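Local coordinates for protein tryptophan halogenase (PDB 2PYX) that probably acts as a flavin-dependent tryptophan halogenase, an FAD-binding enzyme of the flavoprotein monooxygenase type, at residues R82-S87 and A175-L180; N394-Q399 and I453-A458; D107-P112 and Q466-G471. All coordinates share one frame; numbering follows the deposited sequence. Where two conformers were deposited one is given.

How the contacts relate
All three contacts belong to the tryptophan halogenase part of the chain, yet none touches another. Contact 3 stands closest to the presumed chemistry: His111 bonds to Glu361, predicted to bind tryptophan, and the side chain of His111 lies about 8 Å from that of Lys89, the predicted active-site lysine. Contact 1 belongs to the flavin side, where the side chain of Phe177 comes within about 4 Å of that of Thr17, a predicted FAD-binding residue. Contact 2 is remote from both sites, at the surface. Centres of contacts 1 and 2 are 31 Å apart, on opposite sides of the chain's centre; those of contacts 2 and 3 are 24 Å apart, with nearest atoms about 9 Å apart. Contacts 1 and 3 interleave along the sequence.

Contact 1 of 3, residues R82-S87 and A175-L180; sequences RQCDAS and AKFSQL
The Phe177 ring meets Cys84 SG obliquely: the sulfur lies 5.2 Å from the ring centroid and 63° off the ring normal, a cysteine sulfur-aromatic contact. Phe80 approaches the same ring in an edge-to-face pair, while Thr17 and Ile21 of helix 16-31 and Met66 and Leu70 of helix 65-73 also touch this side chain. The contact thus joins the end of helix 77-83 to helix 174-187, beside the Rossmann-type nucleotide-binding region, where Thr17 is predicted to bind FAD.

Phe177 is placed by its first torsion, with CG anti to the backbone N (chi1 -173°). The ring consequently leads away from 82-87 toward helices 16-31 and 65-73, and the sulfur instead comes down on the root of the residue, with Cys84 SG 3.5 Å from Phe177 CA. Cys84 is the first residue after helix 77-83 whose phi/psi leave helical values, and its SG, turned beside its own backbone N, also packs against one branch of Leu180, at 3.6 Å from CD2. The other branch serves Gln83: OE1 of that extended side chain reaches 3.3 Å from Leu180 CD1, the two side chains crossing at about a right angle. This is a van der Waals approach to a methyl, since no hydrogen bond spans the segments directly.

On the solvent side, Lys176 runs out extended past the turn. Its CB lies 3.4 Å from Gln83 O, and its CD is 3.6 Å from the same oxygen. In one of two modelled conformers, Asp85 OD2 bonds to Thr291 OG1 and lies 5.1 Å from Lys176 NZ, so any attraction between the charges is tentative. A water with more acceptors in reach than protons sits at the junction, in a weak, longer contact with Gln83 O and 2.7 Å from Lys176 O.

Contact 2 of 3, residues N394-Q399 and I453-A458; sequences NERYQQ and ISYKEA
Arg396 and Gln399, one turn apart on helix 383-413, reach across to Tyr455 and the residues after it. The arginine leaves its helix with CG anti to the backbone N (chi1 -176°), then bends at both chi2 and chi3. These bends fold the chain beside the tyrosine, with Arg396 CD 3.8 Å from Tyr455 CD2, and swing the guanidinium over the backbone of Lys456. The Lys456 carbonyl oxygen sits over the centre of one guanidinium face, 3.1 Å above its plane. From there it cannot line up with an N-H: Arg396 NH1 and Lys456 O are 3.2 Å apart, but the angle is poor and no hydrogen bond forms.

The charge is met at the edge instead. Glu457 OE1 lies near the guanidinium plane, 3.5 Å from Arg396 NH1, in a long salt bridge whose carboxylate is turned 74° against the guanidinium. The same NH1 donates to a water at 3.0 Å, and that water donates to Glu457 O at 2.8 Å, giving this nitrogen a second link to the same residue.

Tyr455 CB already points to the helix; its first torsion puts CG in the crowded position between backbone N and carbonyl carbon, which sets the ring against Gln399. Gln399 CB lies over one face, 3.8 Å from the ring centroid and 16° off the normal, a CH-pi contact; Ile453 CG2 takes the opposite face. Gln399 was modelled in two conformers, so the place of its amide is doubtful. A crystal neighbour also touches Arg396 and Tyr455 and may influence their conformations.

This is surface packing away from the predicted sites, helix-to-loop packing through a CH-pi contact and a long salt bridge, joining the long helix 383-413 to the irregular connection between helices 434-443 and 462-471.

Contact 3 of 3, residues D107-P112 and Q466-G471; sequences DSYLHP and QYVLYG
Tyr467 sets one ring face over Pro112, whose CD is 3.3 Å from the ring centroid and 5° off its normal. This is a close proline-aromatic CH-pi contact, and Pro112 CG extends it along the ring, 3.4 Å from Tyr467 CZ. The phenol OH bonds to Ser114 O, just beyond the strand, so the ring is fixed at its far end too. Replacing Tyr467 with an alanine would probably leave the Pro112 ring without its aromatic cover and Ser114 O without that hydroxyl donor.

The 466-471 part of helix 462-471 runs antiparallel to strand 108-112 (171°), the two short axes approaching to 7.8 Å. The strand pairs with strand 87-95, which carries the predicted active-site Lys89, and the helix packs against it near the predicted tryptophan site. His111 ties into that site: ND1 bonds to Glu361 OE2, predicted to bind tryptophan, and NE2 to Ser464 OG, earlier in the same helix. Both ring nitrogens are thereby engaged, which should fix the imidazole's rotation; its CD2 meets Tyr467 CD2 at 3.8 Å in an oblique ring pair, neither stack nor edge-to-face, planes 35° apart.

Further along, Tyr109 has its CG between backbone N and carbonyl carbon, which brings the ring over Gly471, the glycine's C lying above one face. A beta carbon on Gly471 would fall 2.3 Å from Tyr109 CD1, a clash. Tyr109 OH ends against Val468, 3.6 Å from CG1. Between the two backbones a water donates to Leu110 O at 2.8 Å and to Tyr467 O at 2.7 Å.

Contact 1 of 3, residues R82-S87 and A175-L180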
loop_
_atom_site.group_PDB
_atom_site.type_symbol
_atom_site.label_atom_id
_atom_site.label_comp_id
_atom_site.label_asym_id
_atom_site.label_seq_id
_atom_site.Cartn_x
_atom_site.Cartn_y
_atom_site.Cartn_z
ATOM N N ARG A 82 -8.532 2.647 17.941
ATOM C CA ARG A 82 -9.153 1.819 18.950
ATOM C C ARG A 82 -9.959 0.705 18.308
ATOM O O ARG A 82 -9.884 -0.431 18.748
ATOM C CB ARG A 82 -10.033 2.683 19.849
ATOM C CG ARG A 82 -9.215 3.667 20.770
ATOM C CD ARG A 82 -10.081 4.761 21.388
ATOM N NE ARG A 82 -9.330 5.732 22.207
ATOM C CZ ARG A 82 -9.799 6.934 22.560
ATOM N NH1 ARG A 82 -11.007 7.326 22.164
ATOM N NH2 ARG A 82 -9.077 7.760 23.307
ATOM N N GLN A 83 -10.711 1.018 17.266
ATOM C CA GLN A 83 -11.666 0.064 16.684
ATOM C C GLN A 83 -11.067 -0.903 15.654
ATOM O O GLN A 83 -11.643 -1.958 15.364
ATOM C CB GLN A 83 -12.861 0.825 16.119
ATOM C CG GLN A 83 -13.653 1.501 17.238
ATOM C CD GLN A 83 -14.711 2.460 16.726
ATOM O OE1 GLN A 83 -15.342 2.213 15.701
ATOM N NE2 GLN A 83 -14.903 3.570 17.441
ATOM N N CYS A 84 -9.916 -0.545 15.081
ATOM C CA CYS A 84 -9.347 -1.324 13.984
ATOM C C CYS A 84 -8.069 -2.067 14.361
ATOM O O CYS A 84 -7.339 -2.535 13.470
ATOM C CB CYS A 84 -9.101 -0.407 12.774
ATOM S SG CYS A 84 -10.630 0.392 12.256
ATOM N N ASP A 85 -7.794 -2.152 15.662
ATOM C CA ASP A 85 -6.589 -2.805 16.172
ATOM C C ASP A 85 -5.355 -2.277 15.450
ATOM O O ASP A 85 -4.525 -3.036 14.984
ATOM C CB ASP A 85 -6.709 -4.333 16.024
ATOM C CG ASP A 85 -5.726 -5.101 16.907
ATOM O OD1 ASP A 85 -5.101 -4.495 17.798
ATOM O OD2 ASP A 85 -5.597 -6.326 16.713
ATOM N N ALA A 86 -5.241 -0.967 15.374
ATOM C CA ALA A 86 -4.184 -0.356 14.570
ATOM C C ALA A 86 -2.935 0.003 15.378
ATOM O O ALA A 86 -2.992 0.245 16.589
ATOM C CB ALA A 86 -4.705 0.882 13.899
ATOM N N SER A 87 -1.800 -0.014 14.684
ATOM C CA SER A 87 -0.554 0.548 15.191
ATOM C C SER A 87 0.046 1.431 14.089
ATOM O O SER A 87 -0.427 1.444 12.935
ATOM C CB SER A 87 0.428 -0.551 15.612
ATOM O OG SER A 87 1.552 -0.010 16.290
ATOM N N ALA A 175 -10.764 -6.207 8.315
ATOM C CA ALA A 175 -12.175 -6.498 8.528
ATOM C C ALA A 175 -12.776 -5.498 9.527
ATOM O O ALA A 175 -13.901 -5.018 9.364
ATOM C CB ALA A 175 -12.380 -7.914 9.029
ATOM N N LYS A 176 -12.034 -5.196 10.576
ATOM C CA LYS A 176 -12.509 -4.217 11.552
ATOM C C LYS A 176 -12.618 -2.821 10.938
ATOM O O LYS A 176 -13.540 -2.061 11.230
ATOM C CB LYS A 176 -11.621 -4.192 12.802
ATOM C CG LYS A 176 -11.770 -5.451 13.654
ATOM C CD LYS A 176 -10.873 -5.449 14.854
ATOM C CE LYS A 176 -11.078 -6.723 15.675
ATOM N NZ LYS A 176 -10.701 -6.493 17.096
ATOM N N PHE A 177 -11.693 -2.507 10.032
ATOM C CA PHE A 177 -11.745 -1.244 9.312
ATOM C C PHE A 177 -12.991 -1.169 8.415
ATOM O O PHE A 177 -13.704 -0.189 8.426
ATOM C CB PHE A 177 -10.429 -1.067 8.522
ATOM C CG PHE A 177 -10.247 0.273 7.835
ATOM C CD1 PHE A 177 -10.824 1.441 8.320
ATOM C CD2 PHE A 177 -9.404 0.353 6.732
ATOM C CE1 PHE A 177 -10.623 2.664 7.670
ATOM C CE2 PHE A 177 -9.189 1.582 6.097
ATOM C CZ PHE A 177 -9.807 2.710 6.572
ATOM N N SER A 178 -13.260 -2.213 7.654
ATOM C CA SER A 178 -14.439 -2.259 6.801
ATOM C C SER A 178 -15.710 -2.069 7.628
ATOM O O SER A 178 -16.643 -1.399 7.199
ATOM C CB SER A 178 -14.483 -3.601 6.071
ATOM O OG SER A 178 -13.408 -3.685 5.168
ATOM N N GLN A 179 -15.742 -2.685 8.814
ATOM C CA GLN A 179 -16.906 -2.536 9.700
ATOM C C GLN A 179 -17.075 -1.104 10.195
ATOM O O GLN A 179 -18.170 -0.547 10.194
ATOM C CB GLN A 179 -16.833 -3.494 10.876
ATOM C CG GLN A 179 -18.106 -3.494 11.739
ATOM C CD GLN A 179 -19.397 -3.695 10.939
ATOM O OE1 GLN A 179 -19.513 -4.620 10.130
ATOM N NE2 GLN A 179 -20.379 -2.817 11.164
ATOM N N LEU A 180 -15.966 -0.487 10.593
ATOM C CA LEU A 180 -16.020 0.916 11.002
ATOM C C LEU A 180 -16.538 1.808 9.868
ATOM O O LEU A 180 -17.374 2.667 10.059
ATOM C CB LEU A 180 -14.646 1.384 11.490
ATOM C CG LEU A 180 -14.401 2.858 11.794
ATOM C CD1 LEU A 180 -15.495 3.404 12.668
ATOM C CD2 LEU A 180 -13.085 3.080 12.489
HETATM O O HOH W 1 -14.690 -2.177 13.713
#

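Contact 2 of 3, residues N394-Q399 and I453-A458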
loop_
_atom_site.group_PDB
_atom_site.type_symbol
_atom_site.label_atom_id
_atom_site.label_comp_id
_atom_site.label_asym_id
_atom_site.label_seq_id
_atom_site.Cartn_x
_atom_site.Cartn_y
_atom_site.Cartn_z
ATOM N N ASN A 394 -7.222 5.947 -16.993
ATOM C CA ASN A 394 -6.542 4.705 -17.397
ATOM C C ASN A 394 -5.071 4.902 -17.693
ATOM O O ASN A 394 -4.269 4.033 -17.378
ATOM C CB ASN A 394 -7.213 4.013 -18.606
ATOM C CG ASN A 394 -8.511 3.316 -18.248
ATOM O OD1 ASN A 394 -8.619 2.665 -17.190
ATOM N ND2 ASN A 394 -9.500 3.389 -19.138
ATOM N N GLU A 395 -4.697 6.008 -18.302
ATOM C CA GLU A 395 -3.299 6.242 -18.603
ATOM C C GLU A 395 -2.524 6.341 -17.289
ATOM O O GLU A 395 -1.437 5.748 -17.135
ATOM C CB GLU A 395 -3.156 7.512 -19.416
ATOM C CG GLU A 395 -1.737 7.928 -19.628
ATOM C CD GLU A 395 -1.651 9.070 -20.578
ATOM O OE1 GLU A 395 -2.034 10.176 -20.177
ATOM O OE2 GLU A 395 -1.223 8.853 -21.727
ATOM N N ARG A 396 -3.063 7.075 -16.314
ATOM C CA ARG A 396 -2.368 7.231 -15.025
ATOM C C ARG A 396 -2.307 5.899 -14.293
ATOM O O ARG A 396 -1.265 5.557 -13.704
ATOM C CB ARG A 396 -3.032 8.289 -14.113
ATOM C CG ARG A 396 -2.307 8.566 -12.820
ATOM C CD ARG A 396 -0.907 9.151 -12.961
ATOM N NE ARG A 396 -0.906 10.444 -13.665
ATOM C CZ ARG A 396 -1.361 11.594 -13.173
ATOM N NH1 ARG A 396 -1.870 11.684 -11.979
ATOM N NH2 ARG A 396 -1.302 12.688 -13.915
ATOM N N TYR A 397 -3.398 5.148 -14.338
ATOM C CA TYR A 397 -3.446 3.790 -13.758
ATOM C C TYR A 397 -2.365 2.891 -14.333
ATOM O O TYR A 397 -1.640 2.186 -13.580
ATOM C CB TYR A 397 -4.826 3.225 -14.001
ATOM C CG TYR A 397 -4.986 1.748 -13.921
ATOM C CD1 TYR A 397 -5.318 1.133 -12.722
ATOM C CD2 TYR A 397 -4.862 0.954 -15.041
ATOM C CE1 TYR A 397 -5.506 -0.273 -12.644
ATOM C CE2 TYR A 397 -5.047 -0.422 -14.979
ATOM C CZ TYR A 397 -5.333 -1.039 -13.766
ATOM O OH TYR A 397 -5.556 -2.416 -13.672
ATOM N N GLN A 398 -2.207 2.959 -15.657
ATOM C CA GLN A 398 -1.169 2.175 -16.350
ATOM C C GLN A 398 0.243 2.622 -15.916
ATOM O O GLN A 398 1.163 1.789 -15.698
ATOM C CB GLN A 398 -1.381 2.299 -17.850
ATOM C CG GLN A 398 -2.609 1.542 -18.298
ATOM C CD GLN A 398 -3.206 2.027 -19.608
ATOM O OE1 GLN A 398 -2.662 2.947 -20.254
ATOM N NE2 GLN A 398 -4.346 1.414 -19.998
ATOM N N GLN A 399 0.449 3.929 -15.773
ATOM C CA GLN A 399 1.721 4.468 -15.254
ATOM C C GLN A 399 1.974 3.904 -13.836
ATOM O O GLN A 399 3.068 3.461 -13.499
ATOM C CB GLN A 399 1.701 5.996 -15.170
ATOM C CG GLN A 399 1.649 6.741 -16.509
ATOM C CD GLN A 399 2.961 6.761 -17.293
ATOM O OE1 GLN A 399 3.975 6.178 -16.895
ATOM N NE2 GLN A 399 2.937 7.471 -18.424
ATOM N N ILE A 453 10.765 10.638 -13.488
ATOM C CA ILE A 453 9.289 10.479 -13.478
ATOM C C ILE A 453 8.697 11.622 -14.332
ATOM O O ILE A 453 8.950 12.773 -14.057
ATOM C CB ILE A 453 8.757 10.547 -12.020
ATOM C CG1 ILE A 453 9.332 9.376 -11.185
ATOM C CG2 ILE A 453 7.236 10.529 -12.007
ATOM C CD1 ILE A 453 9.202 9.492 -9.647
ATOM N N SER A 454 7.903 11.272 -15.350
ATOM C CA SER A 454 7.416 12.258 -16.322
ATOM C C SER A 454 6.073 12.854 -15.986
ATOM O O SER A 454 5.695 13.900 -16.547
ATOM C CB SER A 454 7.320 11.635 -17.693
ATOM O OG SER A 454 6.286 10.677 -17.759
ATOM N N TYR A 455 5.339 12.190 -15.107
ATOM C CA TYR A 455 3.920 12.485 -14.888
ATOM C C TYR A 455 3.686 12.931 -13.456
ATOM O O TYR A 455 4.491 12.709 -12.536
ATOM C CB TYR A 455 3.047 11.252 -15.248
ATOM C CG TYR A 455 3.452 10.005 -14.483
ATOM C CD1 TYR A 455 4.402 9.147 -14.997
ATOM C CD2 TYR A 455 2.877 9.682 -13.255
ATOM C CE1 TYR A 455 4.809 8.021 -14.305
ATOM C CE2 TYR A 455 3.283 8.540 -12.552
ATOM C CZ TYR A 455 4.226 7.716 -13.085
ATOM O OH TYR A 455 4.657 6.610 -12.411
ATOM N N LYS A 456 2.549 13.586 -13.255
ATOM C CA LYS A 456 2.201 14.153 -11.972
ATOM C C LYS A 456 1.765 13.056 -10.996
ATOM O O LYS A 456 1.243 12.005 -11.383
ATOM C CB LYS A 456 1.068 15.185 -12.167
ATOM C CG LYS A 456 1.558 16.422 -12.884
ATOM C CD LYS A 456 0.482 17.191 -13.678
ATOM C CE LYS A 456 -0.613 17.732 -12.822
ATOM N NZ LYS A 456 -1.517 18.633 -13.634
ATOM N N GLU A 457 2.001 13.314 -9.715
ATOM C CA GLU A 457 1.413 12.536 -8.648
ATOM C C GLU A 457 1.732 11.043 -8.705
ATOM O O GLU A 457 0.874 10.195 -8.544
ATOM C CB GLU A 457 -0.084 12.743 -8.599
ATOM C CG GLU A 457 -0.474 14.157 -8.265
ATOM C CD GLU A 457 -1.965 14.307 -8.485
ATOM O OE1 GLU A 457 -2.400 14.328 -9.677
ATOM O OE2 GLU A 457 -2.683 14.322 -7.474
ATOM N N ALA A 458 3.013 10.739 -8.866
ATOM C CA ALA A 458 3.420 9.356 -8.840
ATOM C C ALA A 458 3.124 8.704 -7.503
ATOM O O ALA A 458 3.153 9.337 -6.447
ATOM C CB ALA A 458 4.881 9.243 -9.130
HETATM O O HOH W 2 -1.687 9.962 -9.589
#

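Contact 3 of 3, residues D107-P112 and Q466-G471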
loop_
_atom_site.group_PDB
_atom_site.type_symbol
_atom_site.label_atom_id
_atom_site.label_comp_id
_atom_site.label_asym_id
_atom_site.label_seq_id
_atom_site.Cartn_x
_atom_site.Cartn_y
_atom_site.Cartn_z
ATOM N N ASP A 107 22.400 -7.796 7.873
ATOM C CA ASP A 107 21.879 -7.407 6.546
ATOM C C ASP A 107 20.444 -6.897 6.713
ATOM O O ASP A 107 19.469 -7.642 6.761
ATOM C CB ASP A 107 21.936 -8.596 5.593
ATOM C CG ASP A 107 21.344 -8.293 4.228
ATOM O OD1 ASP A 107 21.072 -7.117 3.936
ATOM O OD2 ASP A 107 21.202 -9.220 3.446
ATOM N N SER A 108 20.353 -5.577 6.808
ATOM C CA SER A 108 19.079 -4.923 7.020
ATOM C C SER A 108 19.179 -3.491 6.555
ATOM O O SER A 108 20.201 -2.804 6.740
ATOM C CB SER A 108 18.793 -4.966 8.500
ATOM O OG SER A 108 17.584 -4.352 8.825
ATOM N N TYR A 109 18.098 -3.044 5.931
ATOM C CA TYR A 109 17.987 -1.625 5.611
ATOM C C TYR A 109 16.526 -1.180 5.724
ATOM O O TYR A 109 15.608 -2.000 5.717
ATOM C CB TYR A 109 18.563 -1.325 4.228
ATOM C CG TYR A 109 17.619 -1.662 3.098
ATOM C CD1 TYR A 109 16.687 -0.742 2.645
ATOM C CD2 TYR A 109 17.604 -2.927 2.512
ATOM C CE1 TYR A 109 15.826 -1.040 1.600
ATOM C CE2 TYR A 109 16.710 -3.254 1.475
ATOM C CZ TYR A 109 15.803 -2.301 1.039
ATOM O OH TYR A 109 14.919 -2.623 0.013
ATOM N N LEU A 110 16.343 0.134 5.848
ATOM C CA LEU A 110 15.022 0.732 5.978
ATOM C C LEU A 110 14.607 1.507 4.744
ATOM O O LEU A 110 15.408 2.243 4.176
ATOM C CB LEU A 110 14.961 1.703 7.179
ATOM C CG LEU A 110 13.557 2.250 7.485
ATOM C CD1 LEU A 110 12.527 1.193 7.899
ATOM C CD2 LEU A 110 13.662 3.373 8.527
ATOM N N HIS A 111 13.348 1.312 4.347
ATOM C CA HIS A 111 12.671 2.170 3.402
ATOM C C HIS A 111 11.668 2.951 4.225
ATOM O O HIS A 111 10.585 2.461 4.511
ATOM C CB HIS A 111 12.010 1.376 2.256
ATOM C CG HIS A 111 11.154 2.213 1.352
ATOM N ND1 HIS A 111 10.229 1.666 0.487
ATOM C CD2 HIS A 111 11.031 3.556 1.225
ATOM C CE1 HIS A 111 9.607 2.635 -0.160
ATOM N NE2 HIS A 111 10.064 3.793 0.279
ATOM N N PRO A 112 12.060 4.176 4.651
ATOM C CA PRO A 112 11.193 4.956 5.538
ATOM C C PRO A 112 10.102 5.686 4.759
ATOM O O PRO A 112 10.255 5.916 3.550
ATOM C CB PRO A 112 12.136 5.973 6.143
ATOM C CG PRO A 112 13.187 6.120 5.230
ATOM C CD PRO A 112 13.296 4.899 4.337
ATOM N N GLN A 466 15.608 5.722 -4.328
ATOM C CA GLN A 466 16.900 5.932 -3.679
ATOM C C GLN A 466 17.049 5.077 -2.430
ATOM O O GLN A 466 18.091 4.464 -2.198
ATOM C CB GLN A 466 17.049 7.411 -3.294
ATOM C CG GLN A 466 17.031 8.353 -4.502
ATOM C CD GLN A 466 16.967 9.823 -4.119
ATOM O OE1 GLN A 466 16.642 10.171 -2.969
ATOM N NE2 GLN A 466 17.325 10.695 -5.077
ATOM N N TYR A 467 16.008 5.029 -1.616
ATOM C CA TYR A 467 16.102 4.283 -0.357
ATOM C C TYR A 467 16.356 2.801 -0.616
ATOM O O TYR A 467 17.121 2.166 0.100
ATOM C CB TYR A 467 14.844 4.416 0.470
ATOM C CG TYR A 467 14.698 5.700 1.204
ATOM C CD1 TYR A 467 15.683 6.135 2.108
ATOM C CD2 TYR A 467 13.546 6.453 1.086
ATOM C CE1 TYR A 467 15.500 7.337 2.849
ATOM C CE2 TYR A 467 13.365 7.652 1.860
ATOM C CZ TYR A 467 14.358 8.077 2.713
ATOM O OH TYR A 467 14.158 9.240 3.465
ATOM N N VAL A 468 15.672 2.227 -1.609
ATOM C CA VAL A 468 15.872 0.819 -1.934
ATOM C C VAL A 468 17.218 0.613 -2.618
ATOM O O VAL A 468 18.003 -0.262 -2.213
ATOM C CB VAL A 468 14.696 0.245 -2.759
ATOM C CG1 VAL A 468 15.021 -1.186 -3.255
ATOM C CG2 VAL A 468 13.438 0.216 -1.905
ATOM N N LEU A 469 17.512 1.387 -3.656
ATOM C CA LEU A 469 18.741 1.200 -4.414
ATOM C C LEU A 469 19.957 1.251 -3.493
ATOM O O LEU A 469 20.832 0.391 -3.548
ATOM C CB LEU A 469 18.841 2.269 -5.506
ATOM C CG LEU A 469 19.856 2.089 -6.616
ATOM C CD1 LEU A 469 19.537 0.900 -7.498
ATOM C CD2 LEU A 469 19.931 3.316 -7.500
ATOM N N TYR A 470 20.032 2.297 -2.681
ATOM C CA TYR A 470 21.194 2.505 -1.822
ATOM C C TYR A 470 21.081 1.772 -0.501
ATOM O O TYR A 470 22.106 1.468 0.126
ATOM C CB TYR A 470 21.493 3.984 -1.662
ATOM C CG TYR A 470 21.796 4.600 -3.017
ATOM C CD1 TYR A 470 22.814 4.106 -3.851
ATOM C CD2 TYR A 470 20.977 5.596 -3.540
ATOM C CE1 TYR A 470 23.028 4.589 -5.116
ATOM C CE2 TYR A 470 21.215 6.106 -4.826
ATOM C CZ TYR A 470 22.217 5.620 -5.611
ATOM O OH TYR A 470 22.425 6.099 -6.882
ATOM N N GLY A 471 19.873 1.451 -0.057
ATOM C CA GLY A 471 19.723 0.507 1.034
ATOM C C GLY A 471 20.419 -0.808 0.737
ATOM O O GLY A 471 21.006 -1.438 1.649
HETATM O O HOH W 3 17.558 3.051 2.624
#